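Local coordinates for packaging enzyme P4 (Pseudomonas phage phi6, PDB 4BLO), which hydrolyses nucleoside triphosphates as a hexameric RecA-like ATPase, probably to drive packaging of viral RNA into the phage procapsid, at residues I64-F76 with V162-C174. Sequence-based numbering, arbitrary orientation.
Sequences IRPSVLLKDTAIF and VHISTLDEMLIVC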
# COMPACT_ATOMS: atom_id res chain seq x y z
N ILE L 64 -21.24 -23.56 28.72
CA ILE L 64 -20.23 -22.64 29.28
C ILE L 64 -19.72 -21.63 28.23
O ILE L 64 -18.70 -20.98 28.50
CB ILE L 64 -19.06 -23.38 29.98
CG1 ILE L 64 -18.29 -24.33 29.01
CG2 ILE L 64 -19.57 -24.10 31.22
CD1 ILE L 64 -16.90 -24.67 29.42
N ARG L 65 -20.41 -21.45 27.09
CA ARG L 65 -19.96 -20.46 26.11
C ARG L 65 -20.27 -19.04 26.66
O ARG L 65 -21.30 -18.86 27.33
CB ARG L 65 -20.53 -20.74 24.70
CG ARG L 65 -21.98 -20.35 24.48
CD ARG L 65 -22.75 -21.41 23.74
NE ARG L 65 -22.33 -21.58 22.35
CZ ARG L 65 -23.10 -22.10 21.41
NH1 ARG L 65 -24.35 -22.47 21.69
NH2 ARG L 65 -22.65 -22.22 20.16
N PRO L 66 -19.34 -18.05 26.52
CA PRO L 66 -19.56 -16.73 27.16
C PRO L 66 -20.81 -15.99 26.73
O PRO L 66 -21.41 -15.31 27.56
CB PRO L 66 -18.32 -15.94 26.76
CG PRO L 66 -17.30 -16.95 26.44
CD PRO L 66 -18.03 -18.10 25.84
N SER L 67 -21.23 -16.14 25.44
CA SER L 67 -22.42 -15.50 24.86
C SER L 67 -23.72 -15.90 25.60
O SER L 67 -24.67 -15.13 25.62
CB SER L 67 -22.54 -15.84 23.38
OG SER L 67 -22.66 -17.23 23.17
N VAL L 68 -23.72 -17.09 26.22
CA VAL L 68 -24.83 -17.67 26.97
C VAL L 68 -24.76 -17.25 28.45
O VAL L 68 -25.80 -16.90 29.03
CB VAL L 68 -24.84 -19.21 26.76
CG1 VAL L 68 -25.40 -19.97 27.96
CG2 VAL L 68 -25.58 -19.59 25.48
N LEU L 69 -23.54 -17.27 29.05
CA LEU L 69 -23.33 -16.97 30.48
C LEU L 69 -23.25 -15.47 30.81
O LEU L 69 -23.68 -15.09 31.89
CB LEU L 69 -22.08 -17.67 31.02
CG LEU L 69 -22.04 -19.21 30.95
CD1 LEU L 69 -20.72 -19.72 31.40
CD2 LEU L 69 -23.12 -19.85 31.82
N LEU L 70 -22.68 -14.64 29.91
CA LEU L 70 -22.51 -13.20 30.16
C LEU L 70 -23.42 -12.34 29.28
O LEU L 70 -23.63 -12.69 28.11
CB LEU L 70 -21.04 -12.78 29.94
CG LEU L 70 -19.96 -13.63 30.62
CD1 LEU L 70 -18.67 -13.57 29.84
CD2 LEU L 70 -19.76 -13.20 32.07
N LYS L 71 -23.94 -11.20 29.82
CA LYS L 71 -24.80 -10.28 29.06
C LYS L 71 -23.99 -9.56 27.96
O LYS L 71 -24.50 -9.36 26.85
CB LYS L 71 -25.51 -9.27 29.97
CG LYS L 71 -26.87 -9.77 30.46
CD LYS L 71 -27.87 -8.63 30.62
CE LYS L 71 -29.25 -9.11 31.04
NZ LYS L 71 -30.21 -7.99 31.19
N ASP L 72 -22.72 -9.23 28.27
CA ASP L 72 -21.77 -8.65 27.34
C ASP L 72 -20.43 -9.41 27.42
O ASP L 72 -19.91 -9.65 28.51
CB ASP L 72 -21.58 -7.14 27.56
CG ASP L 72 -20.68 -6.46 26.54
OD1 ASP L 72 -20.85 -6.72 25.33
OD2 ASP L 72 -19.83 -5.63 26.95
N THR L 73 -19.92 -9.80 26.24
CA THR L 73 -18.71 -10.60 26.03
C THR L 73 -17.44 -9.74 25.77
O THR L 73 -16.38 -10.30 25.51
CB THR L 73 -18.96 -11.55 24.83
OG1 THR L 73 -19.42 -10.79 23.71
CG2 THR L 73 -19.97 -12.66 25.13
N ALA L 74 -17.53 -8.40 25.86
CA ALA L 74 -16.39 -7.50 25.63
C ALA L 74 -15.32 -7.59 26.73
O ALA L 74 -15.66 -7.58 27.90
CB ALA L 74 -16.89 -6.07 25.49
N ILE L 75 -14.04 -7.74 26.33
CA ILE L 75 -12.89 -7.81 27.23
C ILE L 75 -12.03 -6.54 27.04
O ILE L 75 -11.42 -6.05 27.99
CB ILE L 75 -12.07 -9.13 27.02
CG1 ILE L 75 -11.58 -9.73 28.35
CG2 ILE L 75 -10.93 -9.02 25.98
CD1 ILE L 75 -10.79 -11.07 28.22
N PHE L 76 -12.01 -5.99 25.81
CA PHE L 76 -11.23 -4.81 25.46
C PHE L 76 -12.07 -3.55 25.67
O PHE L 76 -13.21 -3.48 25.20
CB PHE L 76 -10.71 -4.90 24.03
CG PHE L 76 -9.73 -6.03 23.80
CD1 PHE L 76 -8.49 -6.05 24.42
CD2 PHE L 76 -10.05 -7.07 22.93
CE1 PHE L 76 -7.59 -7.09 24.20
CE2 PHE L 76 -9.15 -8.12 22.71
CZ PHE L 76 -7.93 -8.13 23.34
N VAL L 162 -16.55 -25.82 22.87
CA VAL L 162 -17.17 -24.53 23.21
C VAL L 162 -16.98 -23.61 21.99
O VAL L 162 -15.85 -23.27 21.62
CB VAL L 162 -16.67 -23.93 24.57
CG1 VAL L 162 -15.17 -24.06 24.74
CG2 VAL L 162 -17.14 -22.49 24.76
N HIS L 163 -18.10 -23.30 21.32
CA HIS L 163 -18.10 -22.51 20.09
C HIS L 163 -18.19 -21.03 20.38
O HIS L 163 -19.19 -20.54 20.92
CB HIS L 163 -19.23 -22.96 19.16
CG HIS L 163 -19.08 -24.38 18.72
ND1 HIS L 163 -19.76 -25.42 19.37
CD2 HIS L 163 -18.29 -24.92 17.76
CE1 HIS L 163 -19.38 -26.53 18.76
NE2 HIS L 163 -18.51 -26.28 17.78
N ILE L 164 -17.10 -20.31 20.03
CA ILE L 164 -16.98 -18.87 20.17
C ILE L 164 -17.05 -18.19 18.77
O ILE L 164 -17.03 -18.88 17.74
CB ILE L 164 -15.71 -18.46 20.97
CG1 ILE L 164 -14.42 -18.85 20.22
CG2 ILE L 164 -15.73 -19.03 22.40
CD1 ILE L 164 -13.34 -17.91 20.36
N SER L 165 -17.15 -16.85 18.77
CA SER L 165 -17.24 -16.01 17.58
C SER L 165 -16.21 -14.87 17.59
O SER L 165 -15.76 -14.50 16.51
CB SER L 165 -18.64 -15.43 17.44
OG SER L 165 -18.95 -14.47 18.44
N THR L 166 -15.86 -14.32 18.78
CA THR L 166 -14.93 -13.17 18.92
C THR L 166 -13.62 -13.53 19.64
O THR L 166 -13.54 -14.54 20.33
CB THR L 166 -15.61 -11.96 19.63
OG1 THR L 166 -15.58 -12.09 21.05
CG2 THR L 166 -17.02 -11.68 19.13
N LEU L 167 -12.60 -12.64 19.50
CA LEU L 167 -11.29 -12.76 20.15
C LEU L 167 -11.46 -12.57 21.67
O LEU L 167 -10.78 -13.24 22.45
CB LEU L 167 -10.28 -11.73 19.58
CG LEU L 167 -8.90 -11.64 20.27
CD1 LEU L 167 -8.11 -12.94 20.14
CD2 LEU L 167 -8.11 -10.47 19.77
N ASP L 168 -12.39 -11.66 22.07
CA ASP L 168 -12.74 -11.38 23.46
C ASP L 168 -13.18 -12.68 24.15
O ASP L 168 -12.66 -13.00 25.23
CB ASP L 168 -13.86 -10.33 23.55
CG ASP L 168 -13.52 -8.93 23.09
OD1 ASP L 168 -12.36 -8.70 22.73
OD2 ASP L 168 -14.42 -8.08 23.07
N GLU L 169 -14.10 -13.45 23.49
CA GLU L 169 -14.60 -14.73 23.96
C GLU L 169 -13.46 -15.75 24.13
O GLU L 169 -13.43 -16.44 25.15
CB GLU L 169 -15.66 -15.29 23.01
CG GLU L 169 -17.01 -14.59 23.08
CD GLU L 169 -17.98 -14.86 21.95
OE1 GLU L 169 -17.63 -15.64 21.04
OE2 GLU L 169 -19.08 -14.26 21.96
N MET L 170 -12.51 -15.80 23.17
CA MET L 170 -11.38 -16.73 23.24
C MET L 170 -10.55 -16.51 24.50
O MET L 170 -10.28 -17.46 25.23
CB MET L 170 -10.48 -16.62 22.00
CG MET L 170 -9.55 -17.80 21.86
SD MET L 170 -8.01 -17.37 21.03
CE MET L 170 -7.15 -16.49 22.36
N LEU L 171 -10.17 -15.25 24.76
CA LEU L 171 -9.38 -14.87 25.92
C LEU L 171 -10.14 -15.12 27.23
O LEU L 171 -9.52 -15.59 28.18
CB LEU L 171 -8.92 -13.41 25.82
CG LEU L 171 -7.95 -13.09 24.66
CD1 LEU L 171 -7.86 -11.61 24.44
CD2 LEU L 171 -6.57 -13.67 24.91
N ILE L 172 -11.46 -14.87 27.25
CA ILE L 172 -12.31 -15.10 28.43
C ILE L 172 -12.23 -16.58 28.85
O ILE L 172 -11.94 -16.86 30.01
CB ILE L 172 -13.78 -14.66 28.16
CG1 ILE L 172 -13.92 -13.14 28.23
CG2 ILE L 172 -14.75 -15.31 29.15
CD1 ILE L 172 -15.19 -12.61 27.62
N VAL L 173 -12.46 -17.50 27.89
CA VAL L 173 -12.46 -18.93 28.15
C VAL L 173 -11.03 -19.42 28.46
O VAL L 173 -10.86 -20.19 29.41
CB VAL L 173 -13.10 -19.74 27.00
CG1 VAL L 173 -13.28 -21.21 27.39
CG2 VAL L 173 -14.44 -19.15 26.58
N CYS L 174 -10.02 -18.94 27.70
CA CYS L 174 -8.62 -19.33 27.89
C CYS L 174 -8.10 -18.90 29.28
O CYS L 174 -7.61 -19.75 30.01
CB CYS L 174 -7.75 -18.77 26.77
SG CYS L 174 -7.81 -19.73 25.24
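Pro66, Ile75 and Ile172 show how a helix can be gripped at two places by a chain that loops over it. At the first, Pro66 sets CG against Val173 CG2 at 3.6 Å, the two side chains crossing near a right angle, while Ile172 CG2 lies slightly farther from the same ring carbon. At the second, Ile75 CD1 rests against both Leu171 CB and Ile172 CG1, 3.8 Å from each. Tyr44 and Ile41 of helix 38-54 close over this buried side. In the P-loop NTPase core, strand 161-163 is an edge strand of the sheet within this chain, and the turn after it leads into helix 167-179; segment 64-76 lies along the strand's end and over the first helical turns, largely missing the turn between. That turn braces itself through a capping box between Thr166 and Glu169. Glu169 OE1 takes hydrogen bonds from Ser165 N, nearly along the C-O axis, Ser165 OG, and Thr166 N, from above the carboxylate plane; OE2 faces Thr73 CG2 at 3.7 Å without bonding. Polar contact across the segments is slacker. Asp168, with CG turned beside its own backbone N (chi1 -67°), reaches Ile75 N through OD2 in a weak hydrogen bond of 3.3 Å. Looser still is partly exposed Arg65, whose bent chain leaves NE 3.6 Å from His163 O, too long for a hydrogen bond, with Gly102 of a neighbouring subunit packing on both residues.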